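Local coordinates for protein replicative DNA helicase (Mycobacterium smegmatis, PDB 6OWN) that excises itself, as an intein, from a replicative DNA helicase precursor by protein splicing, a reaction that zinc reversibly inhibits, at residues T15-V20 with R117-D122; V20-H25 with T34-D39; H25-D30 with L127-P132; P47-E52 with R74-L79; F53-A58 with P101-T106. All blocks are in the same frame, centred on the assembly; numbering follows the deposited sequence.

Interaction 1 (T15-V20 with R117-D122); sequences TTMGDV and RCVEVD. With ZN (zinc ion), chain E.
Arg117 reaches past Met17 toward Val20 and turns the edge of its guanidinium group to the main-chain carbonyls of the 15-20 turn. With CG anti to the backbone N (chi1 175°) and the chain straight as far as NE, the head group is carried well away from its own strand. There two nitrogens pinch a single acceptor: Arg117 NH1 lies 2.8 Å and NH2 2.9 Å from Val20 O, which sits only 3° out of the guanidinium plane. A weak third bond runs from Arg117 NH1 to Met17 O, at 2.9 Å. Because NH2 also meets Asp39 in a salt bridge and NE bonds to Thr40 O, the group is fixed in rotation and its charge is probably balanced. Met17, bent at chi2 and chi3, crosses the base of the arginine, so that Met17 SD comes within 4.0 Å of Val119 CG1. The latter methyl meets Val20 CG1 tip to tip at 3.9 Å. The side chain of Cys118 points away from the turn, and Cys118 SG binds zinc at 2.3 Å. A turn clamped beside the segment that carries a metal ligand thus forms part of the all-beta Hint fold of inteins.

Interaction 2 (V20-H25 with T34-D39); sequences VAVGDH and TRVVAD
Val22 and Gly23 form the tip of a tight turn that presses on Val36 and the residues after it. Gly23 N bonds to Val36 O at 2.8 Å, almost straight at the hydrogen (170°), and Val36 N returns a bond to Asp24 O at 3.0 Å. Between these anchors the Val36 side chain points into the turn, its CB 3.9 Å from Ala21 O and its CG2 4.1 Å from Val20 CG2. Val22 lays its two methyls along the strand: CG1, anti to the backbone N (chi1 174°), rests on Val36 O, while CG2 reaches past Ala38 to the flat carboxylate of Asp39. At the other end, His25 and Arg35 form a non-hydrogen-bonded antiparallel pair, with Arg35 CG over one face of the imidazole and Arg35 CB 3.7 Å from His25 NE2.

The second shell holds this shape. Asp24 OD2 accepts Ala21 N from above its carboxylate plane, and Asp24 N bonds to Ala21 O, closing a type II turn whose third position is a glycine with positive phi. A water accepts from Val22 N at 2.7 Å and donates to Asp39 OD2, an oxygen also engaged by Arg117. Arg35 NE is drawn off to a salt bridge with Asp122. By contrast, Ala38 N is buried here without a partner in the model. A beta turn feeding into an antiparallel pair in this way begins the hairpin of strands 25-27 and 33-39, at the margin of a four-stranded sheet of the intein's Hint fold.

Interaction 3 (H25-D30 with L127-P132); sequences HLLGPD and LYLAGP
Leu27 and Leu129 make the main join between two strands of the intein's Hint fold that meet nearly at right angles: the axes of strands 25-27 and 127-130 are 79° apart and approach to 5.7 Å. Such a crossing allows little regular pairing, and one direct backbone hydrogen bond spans it, from Leu129 N to Leu27 O at 3.0 Å, nearly in line with the carbonyl. The same oxygen receives a CA-H...O contact from Tyr128 CA at 3.2 Å, so two neighbouring residues converge on it.

Packing is tightest around this point. Leu129 sets its branch against the chain after Leu27, with Leu129 CG 3.6 Å from Gly28 O and CD1 against Leu27 CB. On the inner side Leu26 and Tyr128 lie side by side and point the same way, Leu26 CD1 touching the ring obliquely at Tyr128 CD2, 4.1 Å away. Tyr128 places CG between its backbone N and carbonyl carbon (chi1 59°), which turns the ring inward beside the leucine; its hydroxyl end belongs to the zinc site, where Met17 also packs, and His65 touches the same side chain. Pro29 on Leu127 adds a second apolar patch, Pro29 CB to Leu127 CD1 at 4.0 Å, with Pro29 CD close to Leu127 O.

The looser side lies beside Leu27, where the strands have diverged too far for a second direct bond and a water bridges them: it accepts from Leu27 N at 2.9 Å and donates to Leu129 O at 2.8 Å.

Interaction 4 (P47-E52 with R74-L79); sequences PCYVVE and RITANL
Thr76 drives its methyl into the angle between Tyr49 and Val51, and its rotamer explains both halves of its role. OG1 lies beside the backbone N (chi1 -53°), which leaves CG2 anti to that N and facing the strand, where Thr76 CG2 lies 3.6 Å from Tyr49 CB and 3.9 Å from Val51 CG2. OG1 is thereby turned the other way, toward Trp67 NE1 and the carbonyls of Asp62 and His65, so the polar branch of a buried threonine is satisfied away from the interface. Tyr49 and Thr76 slide past each other in opposite directions, the methyl meeting the root of the ring obliquely. Farther along the same ring, Tyr49 OH passes 3.9 Å from Ala77 CB, and the tyrosine side chain comes within about 3 Å, at its nearest atom, of another bound zinc ion.

Val51, with CG1 anti to its backbone N (chi1 -175°), presents both methyls to Leu79 CD1, each at 4.0 Å; the two side chains cross at about a right angle. Short 3-10 bonds, Asn78 N to Ile75 O and Leu79 N to Thr76 O, curl the 74-79 segment so that Thr76 and Leu79 both face the strand. No hydrogen bond crosses the contact. Its chemistry is therefore that of an apolar seam backed by polar anchoring: the methyl packs on strand 48-53, while the hydroxyl ties the 3-10 turn to the Asp62 and His65 carbonyls and to Trp67.

Interaction 5 (F53-A58 with P101-T106); sequences FSDGTA and PAVQIT
Ser54 and Gln104 exchange two hydrogen bonds, one main chain to main chain and the other through the serine hydroxyl. Ser54 N donates to Gln104 O at 2.7 Å, and Gln104 N donates to Ser54 OG at 2.8 Å, the latter bond fairly straight at 161°. The hydroxyl takes the place that a backbone carbonyl would fill in regular pairing: with chi1 at 56°, OG sits between the serine's own N and carbonyl carbon and reaches the facing amide. Gln104 O also receives a CA-H...O contact from Phe53 CA, at 3.3 Å.

The turn satisfies its own polar atoms. Gly56 N bonds to Phe53 O, closing a type I turn, and Phe53 N bonds to Thr57 O just outside it. Asp55 OD1 accepts from both Thr57 N at 3.0 Å and Thr57 OG1 at 2.7 Å, the two donors coming from the same face of the carboxylate plane; the first bond makes an Asx turn. Asp55 OD2 instead borders on Val103 CG2.

Beneath this polar rim Phe53 is packed from two directions. Val103 CG1 abuts Phe53 CB at 3.5 Å, crossing at about a right angle, whereas Ile105 runs alongside the ring and Ile105 CG1 touches Phe53 CE1 at 3.7 Å. The turn thus links strands 48-53 and 58-62 at the end of their antiparallel sheet, beside strand 103-111, while Val135 of strand 135-138 packs against Phe53, Asp55 and Val103.

How the interactions relate
The five contacts fall into two clusters on an all-beta framework. Interactions 1, 2 and 3 meet around the sheet of strands 116-121, 33-39 and 25-27, their centres 7 to 12 Å apart; interaction 1 shares Val20 with interaction 2, which shares His25 with interaction 3. Interactions 4 and 5, centred about 14 Å apart, belong to the sheet of strands 48-53 and 103-111. Along the chain, the second cluster falls wholly between the two halves of interactions 1 and 3, which join early and late segments. Pro132 against Thr57 links interactions 3 and 5. The zinc site of Cys118, Val119 and Tyr128 draws on interactions 1 and 3, consistent with zinc acting where the intein's ends converge.

Interaction 1 (T15-V20 with R117-D122)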
# COMPACT_ATOMS: atom_id res chain seq x y z
N THR A 15 -3.76 12.16 2.65
CA THR A 15 -4.89 11.96 1.73
C THR A 15 -5.37 10.52 1.93
O THR A 15 -4.98 9.85 2.89
CB THR A 15 -4.49 12.26 0.28
OG1 THR A 15 -5.65 12.29 -0.55
CG2 THR A 15 -3.52 11.20 -0.27
N THR A 16 -6.22 10.04 1.04
CA THR A 16 -6.64 8.64 1.05
C THR A 16 -6.51 8.08 -0.36
O THR A 16 -6.40 8.82 -1.34
CB THR A 16 -8.08 8.45 1.56
OG1 THR A 16 -9.00 9.08 0.67
CG2 THR A 16 -8.25 9.02 2.97
N MET A 17 -6.56 6.75 -0.45
CA MET A 17 -6.55 6.12 -1.76
C MET A 17 -7.78 6.52 -2.55
O MET A 17 -7.74 6.54 -3.78
CB MET A 17 -6.47 4.59 -1.61
CG MET A 17 -6.40 3.84 -2.93
SD MET A 17 -5.02 4.36 -3.96
CE MET A 17 -3.66 3.49 -3.20
N GLY A 18 -8.87 6.88 -1.87
CA GLY A 18 -10.08 7.32 -2.55
C GLY A 18 -9.95 8.70 -3.17
O GLY A 18 -10.55 8.97 -4.21
N ASP A 19 -9.14 9.57 -2.55
CA ASP A 19 -9.04 10.98 -2.91
C ASP A 19 -7.84 11.33 -3.79
O ASP A 19 -7.88 12.33 -4.51
CB ASP A 19 -8.95 11.85 -1.65
CG ASP A 19 -10.18 11.75 -0.78
OD1 ASP A 19 -11.30 11.67 -1.32
OD2 ASP A 19 -10.02 11.73 0.46
N VAL A 20 -6.75 10.56 -3.73
CA VAL A 20 -5.52 10.97 -4.38
C VAL A 20 -5.71 10.98 -5.89
O VAL A 20 -6.37 10.11 -6.46
CB VAL A 20 -4.36 10.05 -3.95
CG1 VAL A 20 -4.59 8.60 -4.41
CG2 VAL A 20 -3.02 10.58 -4.46
N ARG A 117 -8.52 0.66 -5.21
CA ARG A 117 -7.95 1.51 -6.25
C ARG A 117 -6.44 1.46 -6.12
O ARG A 117 -5.92 1.31 -5.02
CB ARG A 117 -8.47 2.96 -6.13
CG ARG A 117 -7.82 3.97 -7.11
CD ARG A 117 -8.72 5.20 -7.35
NE ARG A 117 -8.05 6.21 -8.18
CZ ARG A 117 -7.59 7.37 -7.72
NH1 ARG A 117 -7.74 7.68 -6.44
NH2 ARG A 117 -6.99 8.22 -8.54
N CYS A 118 -5.74 1.53 -7.25
CA CYS A 118 -4.28 1.53 -7.26
C CYS A 118 -3.78 2.83 -7.88
O CYS A 118 -4.52 3.51 -8.59
CB CYS A 118 -3.71 0.32 -8.03
SG CYS A 118 -2.13 -0.40 -7.39
N VAL A 119 -2.53 3.17 -7.58
CA VAL A 119 -1.84 4.30 -8.19
C VAL A 119 -0.42 3.86 -8.51
O VAL A 119 0.12 2.93 -7.91
CB VAL A 119 -1.79 5.56 -7.30
CG1 VAL A 119 -3.19 6.09 -7.01
CG2 VAL A 119 -1.03 5.28 -6.03
N GLU A 120 0.19 4.56 -9.46
CA GLU A 120 1.58 4.36 -9.84
C GLU A 120 2.36 5.64 -9.60
O GLU A 120 1.85 6.74 -9.87
CB GLU A 120 1.70 3.93 -11.32
CG GLU A 120 3.12 3.58 -11.76
CD GLU A 120 3.24 3.34 -13.26
OE1 GLU A 120 2.21 3.39 -13.97
OE2 GLU A 120 4.38 3.10 -13.73
N VAL A 121 3.57 5.51 -9.05
CA VAL A 121 4.43 6.65 -8.73
C VAL A 121 5.74 6.49 -9.51
O VAL A 121 6.06 5.42 -10.01
CB VAL A 121 4.69 6.79 -7.22
CG1 VAL A 121 3.38 7.07 -6.46
CG2 VAL A 121 5.37 5.56 -6.67
N ASP A 122 6.51 7.59 -9.60
CA ASP A 122 7.65 7.60 -10.51
C ASP A 122 9.03 7.58 -9.82
O ASP A 122 10.02 7.96 -10.45
CB ASP A 122 7.55 8.79 -11.47
CG ASP A 122 7.48 10.14 -10.76
OD1 ASP A 122 7.63 10.21 -9.53
OD2 ASP A 122 7.26 11.15 -11.47
ZN ZN E . -1.16 1.14 -5.96

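Interaction 2 (V20-H25 with T34-D39)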
# COMPACT_ATOMS: atom_id res chain seq x y z
N VAL A 20 -6.75 10.56 -3.73
CA VAL A 20 -5.52 10.97 -4.38
C VAL A 20 -5.71 10.98 -5.89
O VAL A 20 -6.37 10.11 -6.46
CB VAL A 20 -4.36 10.05 -3.95
CG1 VAL A 20 -4.59 8.60 -4.41
CG2 VAL A 20 -3.02 10.58 -4.46
N ALA A 21 -5.15 11.99 -6.55
CA ALA A 21 -5.33 12.19 -7.98
C ALA A 21 -4.00 12.14 -8.71
O ALA A 21 -2.94 12.42 -8.13
CB ALA A 21 -6.02 13.54 -8.26
N VAL A 22 -4.04 11.77 -9.99
CA VAL A 22 -2.84 11.85 -10.81
C VAL A 22 -2.33 13.29 -10.78
O VAL A 22 -3.10 14.25 -10.86
CB VAL A 22 -3.11 11.38 -12.25
CG1 VAL A 22 -1.90 11.60 -13.13
CG2 VAL A 22 -3.52 9.91 -12.25
N GLY A 23 -1.02 13.44 -10.63
CA GLY A 23 -0.41 14.73 -10.46
C GLY A 23 -0.21 15.14 -9.02
O GLY A 23 0.65 15.99 -8.75
N ASP A 24 -0.98 14.57 -8.09
CA ASP A 24 -0.67 14.72 -6.67
C ASP A 24 0.67 14.06 -6.37
O ASP A 24 1.24 13.34 -7.20
CB ASP A 24 -1.75 14.07 -5.80
CG ASP A 24 -3.07 14.81 -5.84
OD1 ASP A 24 -3.14 15.85 -6.52
OD2 ASP A 24 -4.03 14.35 -5.20
N HIS A 25 1.16 14.28 -5.15
CA HIS A 25 2.38 13.67 -4.66
C HIS A 25 2.10 12.85 -3.41
O HIS A 25 1.39 13.31 -2.51
CB HIS A 25 3.45 14.73 -4.35
CG HIS A 25 4.09 15.30 -5.58
ND1 HIS A 25 3.52 16.33 -6.29
CD2 HIS A 25 5.23 14.97 -6.24
CE1 HIS A 25 4.28 16.63 -7.33
NE2 HIS A 25 5.33 15.82 -7.31
N THR A 34 6.92 11.93 -4.08
CA THR A 34 6.98 11.12 -5.29
C THR A 34 5.66 11.29 -6.04
O THR A 34 4.59 11.24 -5.43
CB THR A 34 7.27 9.65 -4.93
OG1 THR A 34 7.53 8.89 -6.12
CG2 THR A 34 6.14 9.02 -4.13
N ARG A 35 5.73 11.55 -7.34
CA ARG A 35 4.55 11.95 -8.10
C ARG A 35 3.70 10.74 -8.50
O ARG A 35 4.23 9.69 -8.87
CB ARG A 35 4.95 12.74 -9.35
CG ARG A 35 3.78 13.24 -10.21
CD ARG A 35 4.26 13.98 -11.46
NE ARG A 35 5.17 13.15 -12.25
CZ ARG A 35 5.50 13.37 -13.52
NH1 ARG A 35 4.99 14.41 -14.18
NH2 ARG A 35 6.34 12.54 -14.12
N VAL A 36 2.38 10.91 -8.43
CA VAL A 36 1.44 9.93 -8.95
C VAL A 36 1.27 10.22 -10.43
O VAL A 36 0.85 11.32 -10.80
CB VAL A 36 0.09 10.00 -8.21
CG1 VAL A 36 -0.91 9.03 -8.81
CG2 VAL A 36 0.27 9.72 -6.71
N VAL A 37 1.59 9.23 -11.28
CA VAL A 37 1.58 9.42 -12.73
C VAL A 37 0.51 8.60 -13.43
O VAL A 37 0.38 8.70 -14.66
CB VAL A 37 2.95 9.09 -13.35
CG1 VAL A 37 4.03 10.08 -12.86
CG2 VAL A 37 3.34 7.65 -13.02
N ALA A 38 -0.26 7.79 -12.71
CA ALA A 38 -1.28 6.92 -13.29
C ALA A 38 -2.10 6.31 -12.16
O ALA A 38 -1.61 6.17 -11.04
CB ALA A 38 -0.66 5.82 -14.16
N ASP A 39 -3.34 5.94 -12.48
CA ASP A 39 -4.20 5.32 -11.48
C ASP A 39 -5.14 4.32 -12.14
O ASP A 39 -5.13 4.13 -13.36
CB ASP A 39 -4.98 6.38 -10.70
CG ASP A 39 -6.08 7.05 -11.53
OD1 ASP A 39 -6.21 6.76 -12.74
OD2 ASP A 39 -6.80 7.90 -10.97
O HOH W 1 -6.46 10.90 -10.76

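Interaction 3 (H25-D30 with L127-P132)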
# COMPACT_ATOMS: atom_id res chain seq x y z
N HIS A 25 1.16 14.28 -5.15
CA HIS A 25 2.38 13.67 -4.66
C HIS A 25 2.10 12.85 -3.41
O HIS A 25 1.39 13.31 -2.51
CB HIS A 25 3.45 14.73 -4.35
CG HIS A 25 4.09 15.30 -5.58
ND1 HIS A 25 3.52 16.33 -6.29
CD2 HIS A 25 5.23 14.97 -6.24
CE1 HIS A 25 4.28 16.63 -7.33
NE2 HIS A 25 5.33 15.82 -7.31
N LEU A 26 2.65 11.65 -3.36
CA LEU A 26 2.73 10.82 -2.17
C LEU A 26 4.15 10.90 -1.62
O LEU A 26 4.93 11.79 -2.00
CB LEU A 26 2.32 9.39 -2.52
CG LEU A 26 0.89 9.28 -3.02
CD1 LEU A 26 0.60 7.86 -3.48
CD2 LEU A 26 -0.06 9.70 -1.90
N LEU A 27 4.51 9.98 -0.72
CA LEU A 27 5.85 9.91 -0.15
C LEU A 27 6.51 8.62 -0.61
O LEU A 27 5.90 7.55 -0.55
CB LEU A 27 5.81 9.97 1.38
CG LEU A 27 5.27 11.26 2.00
CD1 LEU A 27 5.52 11.29 3.52
CD2 LEU A 27 5.90 12.49 1.33
N GLY A 28 7.76 8.73 -1.08
CA GLY A 28 8.51 7.60 -1.57
C GLY A 28 9.20 6.84 -0.46
O GLY A 28 8.98 7.09 0.73
N PRO A 29 10.08 5.89 -0.82
CA PRO A 29 10.66 5.00 0.20
C PRO A 29 11.59 5.71 1.16
O PRO A 29 11.86 5.18 2.24
CB PRO A 29 11.40 3.95 -0.64
CG PRO A 29 11.77 4.68 -1.90
CD PRO A 29 10.64 5.64 -2.17
N ASP A 30 12.08 6.89 0.80
CA ASP A 30 12.89 7.73 1.67
C ASP A 30 12.09 8.86 2.30
O ASP A 30 12.68 9.76 2.90
CB ASP A 30 14.07 8.31 0.88
CG ASP A 30 13.61 9.09 -0.36
OD1 ASP A 30 12.39 9.11 -0.66
OD2 ASP A 30 14.48 9.68 -1.03
N LEU A 127 7.73 2.64 -5.13
CA LEU A 127 7.17 2.42 -3.81
C LEU A 127 6.58 3.71 -3.26
O LEU A 127 7.09 4.79 -3.54
CB LEU A 127 8.23 1.93 -2.82
CG LEU A 127 9.05 0.67 -3.10
CD1 LEU A 127 9.98 0.41 -1.94
CD2 LEU A 127 8.14 -0.52 -3.33
N TYR A 128 5.52 3.58 -2.47
CA TYR A 128 4.96 4.70 -1.73
C TYR A 128 4.59 4.22 -0.33
O TYR A 128 4.43 3.03 -0.08
CB TYR A 128 3.74 5.33 -2.43
CG TYR A 128 2.58 4.39 -2.68
CD1 TYR A 128 2.53 3.62 -3.84
CD2 TYR A 128 1.52 4.29 -1.77
CE1 TYR A 128 1.46 2.75 -4.08
CE2 TYR A 128 0.44 3.44 -2.01
CZ TYR A 128 0.42 2.67 -3.16
OH TYR A 128 -0.63 1.82 -3.39
N LEU A 129 4.46 5.17 0.59
CA LEU A 129 4.11 4.87 1.97
C LEU A 129 2.59 4.85 2.12
O LEU A 129 1.89 5.64 1.49
CB LEU A 129 4.72 5.90 2.91
CG LEU A 129 6.25 6.04 2.77
CD1 LEU A 129 6.82 7.02 3.78
CD2 LEU A 129 6.95 4.68 2.88
N ALA A 130 2.09 3.93 2.95
CA ALA A 130 0.66 3.69 3.07
C ALA A 130 0.31 3.43 4.53
O ALA A 130 1.13 2.90 5.28
CB ALA A 130 0.19 2.49 2.21
N GLY A 131 -0.92 3.78 4.90
CA GLY A 131 -1.42 3.54 6.24
C GLY A 131 -0.89 4.53 7.25
O GLY A 131 0.05 5.29 7.00
N PRO A 132 -1.51 4.55 8.44
CA PRO A 132 -1.03 5.47 9.47
C PRO A 132 0.38 5.16 9.93
O PRO A 132 1.04 6.04 10.49
CB PRO A 132 -2.06 5.30 10.61
CG PRO A 132 -2.69 3.94 10.37
CD PRO A 132 -2.66 3.74 8.88
O HOH W 2 2.59 8.16 0.55

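Interaction 4 (P47-E52 with R74-L79)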
# COMPACT_ATOMS: atom_id res chain seq x y z
N PRO A 47 -11.29 -9.70 -4.64
CA PRO A 47 -11.11 -10.40 -3.36
C PRO A 47 -10.20 -9.58 -2.45
O PRO A 47 -9.08 -9.22 -2.83
CB PRO A 47 -10.46 -11.73 -3.76
CG PRO A 47 -10.22 -11.67 -5.24
CD PRO A 47 -10.44 -10.27 -5.70
N CYS A 48 -10.67 -9.30 -1.24
CA CYS A 48 -9.95 -8.38 -0.37
C CYS A 48 -9.37 -9.11 0.83
O CYS A 48 -9.79 -10.21 1.19
CB CYS A 48 -10.85 -7.22 0.08
SG CYS A 48 -11.18 -6.04 -1.30
N TYR A 49 -8.37 -8.47 1.42
CA TYR A 49 -7.61 -8.98 2.55
C TYR A 49 -7.35 -7.84 3.52
O TYR A 49 -7.25 -6.68 3.12
CB TYR A 49 -6.24 -9.55 2.12
CG TYR A 49 -6.29 -10.82 1.30
CD1 TYR A 49 -6.67 -10.79 -0.04
CD2 TYR A 49 -5.94 -12.04 1.85
CE1 TYR A 49 -6.73 -11.96 -0.79
CE2 TYR A 49 -5.98 -13.21 1.11
CZ TYR A 49 -6.38 -13.16 -0.20
OH TYR A 49 -6.41 -14.33 -0.94
N VAL A 50 -7.24 -8.19 4.81
CA VAL A 50 -6.64 -7.32 5.81
C VAL A 50 -5.22 -7.81 6.05
O VAL A 50 -4.98 -9.00 6.27
CB VAL A 50 -7.44 -7.32 7.13
CG1 VAL A 50 -6.97 -6.17 8.01
CG2 VAL A 50 -8.92 -7.20 6.86
N VAL A 51 -4.27 -6.88 6.00
CA VAL A 51 -2.88 -7.16 6.36
C VAL A 51 -2.62 -6.41 7.66
O VAL A 51 -2.76 -5.19 7.71
CB VAL A 51 -1.91 -6.72 5.25
CG1 VAL A 51 -0.48 -7.12 5.58
CG2 VAL A 51 -2.33 -7.32 3.90
N GLU A 52 -2.27 -7.15 8.71
CA GLU A 52 -1.96 -6.55 10.00
C GLU A 52 -0.46 -6.49 10.21
O GLU A 52 0.26 -7.43 9.85
CB GLU A 52 -2.63 -7.34 11.13
CG GLU A 52 -4.15 -7.17 11.13
CD GLU A 52 -4.85 -8.13 12.08
OE1 GLU A 52 -4.16 -8.98 12.69
OE2 GLU A 52 -6.09 -8.04 12.19
N ARG A 74 5.97 -9.65 -3.32
CA ARG A 74 4.93 -10.65 -3.12
C ARG A 74 3.56 -9.99 -3.25
O ARG A 74 3.37 -8.86 -2.78
CB ARG A 74 5.04 -11.32 -1.74
CG ARG A 74 6.32 -12.13 -1.55
CD ARG A 74 6.21 -13.47 -2.24
NE ARG A 74 7.42 -14.29 -2.08
CZ ARG A 74 8.46 -14.25 -2.91
NH1 ARG A 74 8.45 -13.43 -3.95
NH2 ARG A 74 9.51 -15.04 -2.70
N ILE A 75 2.61 -10.68 -3.86
CA ILE A 75 1.24 -10.19 -3.86
C ILE A 75 0.56 -10.55 -2.54
O ILE A 75 0.98 -11.46 -1.82
CB ILE A 75 0.44 -10.71 -5.06
CG1 ILE A 75 0.16 -12.22 -4.93
CG2 ILE A 75 1.18 -10.41 -6.37
CD1 ILE A 75 -0.86 -12.72 -5.93
N THR A 76 -0.49 -9.78 -2.20
CA THR A 76 -1.17 -9.96 -0.92
C THR A 76 -1.53 -11.43 -0.67
O THR A 76 -1.35 -11.94 0.44
CB THR A 76 -2.43 -9.09 -0.85
OG1 THR A 76 -2.11 -7.72 -1.15
CG2 THR A 76 -3.02 -9.16 0.54
N ALA A 77 -2.03 -12.11 -1.71
CA ALA A 77 -2.45 -13.50 -1.61
C ALA A 77 -1.31 -14.46 -1.28
O ALA A 77 -1.57 -15.64 -1.03
CB ALA A 77 -3.11 -13.93 -2.92
N ASN A 78 -0.06 -13.98 -1.29
CA ASN A 78 1.11 -14.79 -0.99
C ASN A 78 1.84 -14.32 0.25
O ASN A 78 2.86 -14.92 0.62
CB ASN A 78 2.08 -14.79 -2.18
CG ASN A 78 1.62 -15.70 -3.29
OD1 ASN A 78 0.92 -16.68 -3.05
ND2 ASN A 78 2.01 -15.38 -4.53
N LEU A 79 1.38 -13.24 0.88
CA LEU A 79 1.99 -12.79 2.12
C LEU A 79 1.80 -13.84 3.21
O LEU A 79 0.79 -14.55 3.25
CB LEU A 79 1.36 -11.48 2.58
CG LEU A 79 1.61 -10.23 1.74
CD1 LEU A 79 0.93 -9.06 2.43
CD2 LEU A 79 3.11 -9.99 1.58

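Interaction 5 (F53-A58 with P101-T106)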
# COMPACT_ATOMS: atom_id res chain seq x y z
N PHE A 53 0.02 -5.37 10.76
CA PHE A 53 1.45 -5.12 10.91
C PHE A 53 1.84 -4.96 12.37
O PHE A 53 1.03 -4.61 13.24
CB PHE A 53 1.88 -3.86 10.14
CG PHE A 53 1.58 -3.91 8.68
CD1 PHE A 53 2.43 -4.54 7.80
CD2 PHE A 53 0.45 -3.30 8.18
CE1 PHE A 53 2.16 -4.59 6.45
CE2 PHE A 53 0.16 -3.35 6.83
CZ PHE A 53 1.02 -3.99 5.96
N SER A 54 3.13 -5.19 12.62
CA SER A 54 3.69 -5.15 13.97
C SER A 54 3.72 -3.75 14.57
O SER A 54 3.87 -3.61 15.78
CB SER A 54 5.11 -5.73 13.96
OG SER A 54 5.92 -5.03 13.03
N ASP A 55 3.60 -2.70 13.76
CA ASP A 55 3.51 -1.35 14.32
C ASP A 55 2.10 -1.01 14.80
O ASP A 55 1.83 0.14 15.11
CB ASP A 55 3.97 -0.33 13.28
CG ASP A 55 3.10 -0.33 12.03
OD1 ASP A 55 2.16 -1.15 11.97
OD2 ASP A 55 3.33 0.47 11.11
N GLY A 56 1.20 -1.99 14.85
CA GLY A 56 -0.15 -1.73 15.29
C GLY A 56 -1.06 -1.15 14.24
O GLY A 56 -2.11 -0.58 14.58
N THR A 57 -0.71 -1.25 12.96
CA THR A 57 -1.57 -0.71 11.92
C THR A 57 -2.03 -1.83 10.99
O THR A 57 -1.53 -2.95 11.04
CB THR A 57 -0.87 0.42 11.15
OG1 THR A 57 0.25 -0.11 10.43
CG2 THR A 57 -0.38 1.52 12.14
N ALA A 58 -3.00 -1.52 10.15
CA ALA A 58 -3.56 -2.53 9.26
C ALA A 58 -3.99 -1.86 7.97
O ALA A 58 -4.41 -0.70 7.98
CB ALA A 58 -4.75 -3.25 9.90
N PRO A 101 14.09 -0.11 11.59
CA PRO A 101 13.53 -1.43 11.86
C PRO A 101 12.33 -1.71 10.96
O PRO A 101 11.28 -1.09 11.12
CB PRO A 101 13.12 -1.34 13.32
CG PRO A 101 12.77 0.11 13.50
CD PRO A 101 13.69 0.88 12.60
N ALA A 102 12.49 -2.63 10.01
CA ALA A 102 11.43 -2.91 9.06
C ALA A 102 10.20 -3.45 9.77
O ALA A 102 10.29 -4.33 10.63
CB ALA A 102 11.91 -3.90 7.99
N VAL A 103 9.03 -2.91 9.42
CA VAL A 103 7.78 -3.39 10.00
C VAL A 103 7.54 -4.83 9.56
O VAL A 103 7.88 -5.23 8.44
CB VAL A 103 6.63 -2.46 9.57
CG1 VAL A 103 5.29 -3.14 9.73
CG2 VAL A 103 6.67 -1.17 10.36
N GLN A 104 6.98 -5.63 10.47
CA GLN A 104 6.70 -7.04 10.21
C GLN A 104 5.20 -7.27 10.02
O GLN A 104 4.38 -6.70 10.73
CB GLN A 104 7.23 -7.90 11.36
CG GLN A 104 7.01 -9.39 11.18
CD GLN A 104 7.58 -10.20 12.34
OE1 GLN A 104 7.73 -11.41 12.25
NE2 GLN A 104 7.90 -9.52 13.43
N ILE A 105 4.86 -8.14 9.07
CA ILE A 105 3.49 -8.60 8.90
C ILE A 105 3.18 -9.62 9.98
O ILE A 105 3.88 -10.63 10.12
CB ILE A 105 3.28 -9.20 7.50
CG1 ILE A 105 3.42 -8.12 6.43
CG2 ILE A 105 1.93 -9.92 7.41
CD1 ILE A 105 3.81 -8.66 5.09
N THR A 106 2.14 -9.36 10.77
CA THR A 106 1.78 -10.29 11.83
C THR A 106 0.58 -11.17 11.49
O THR A 106 0.43 -12.24 12.08
CB THR A 106 1.52 -9.53 13.13
OG1 THR A 106 0.50 -8.55 12.91
CG2 THR A 106 2.79 -8.82 13.57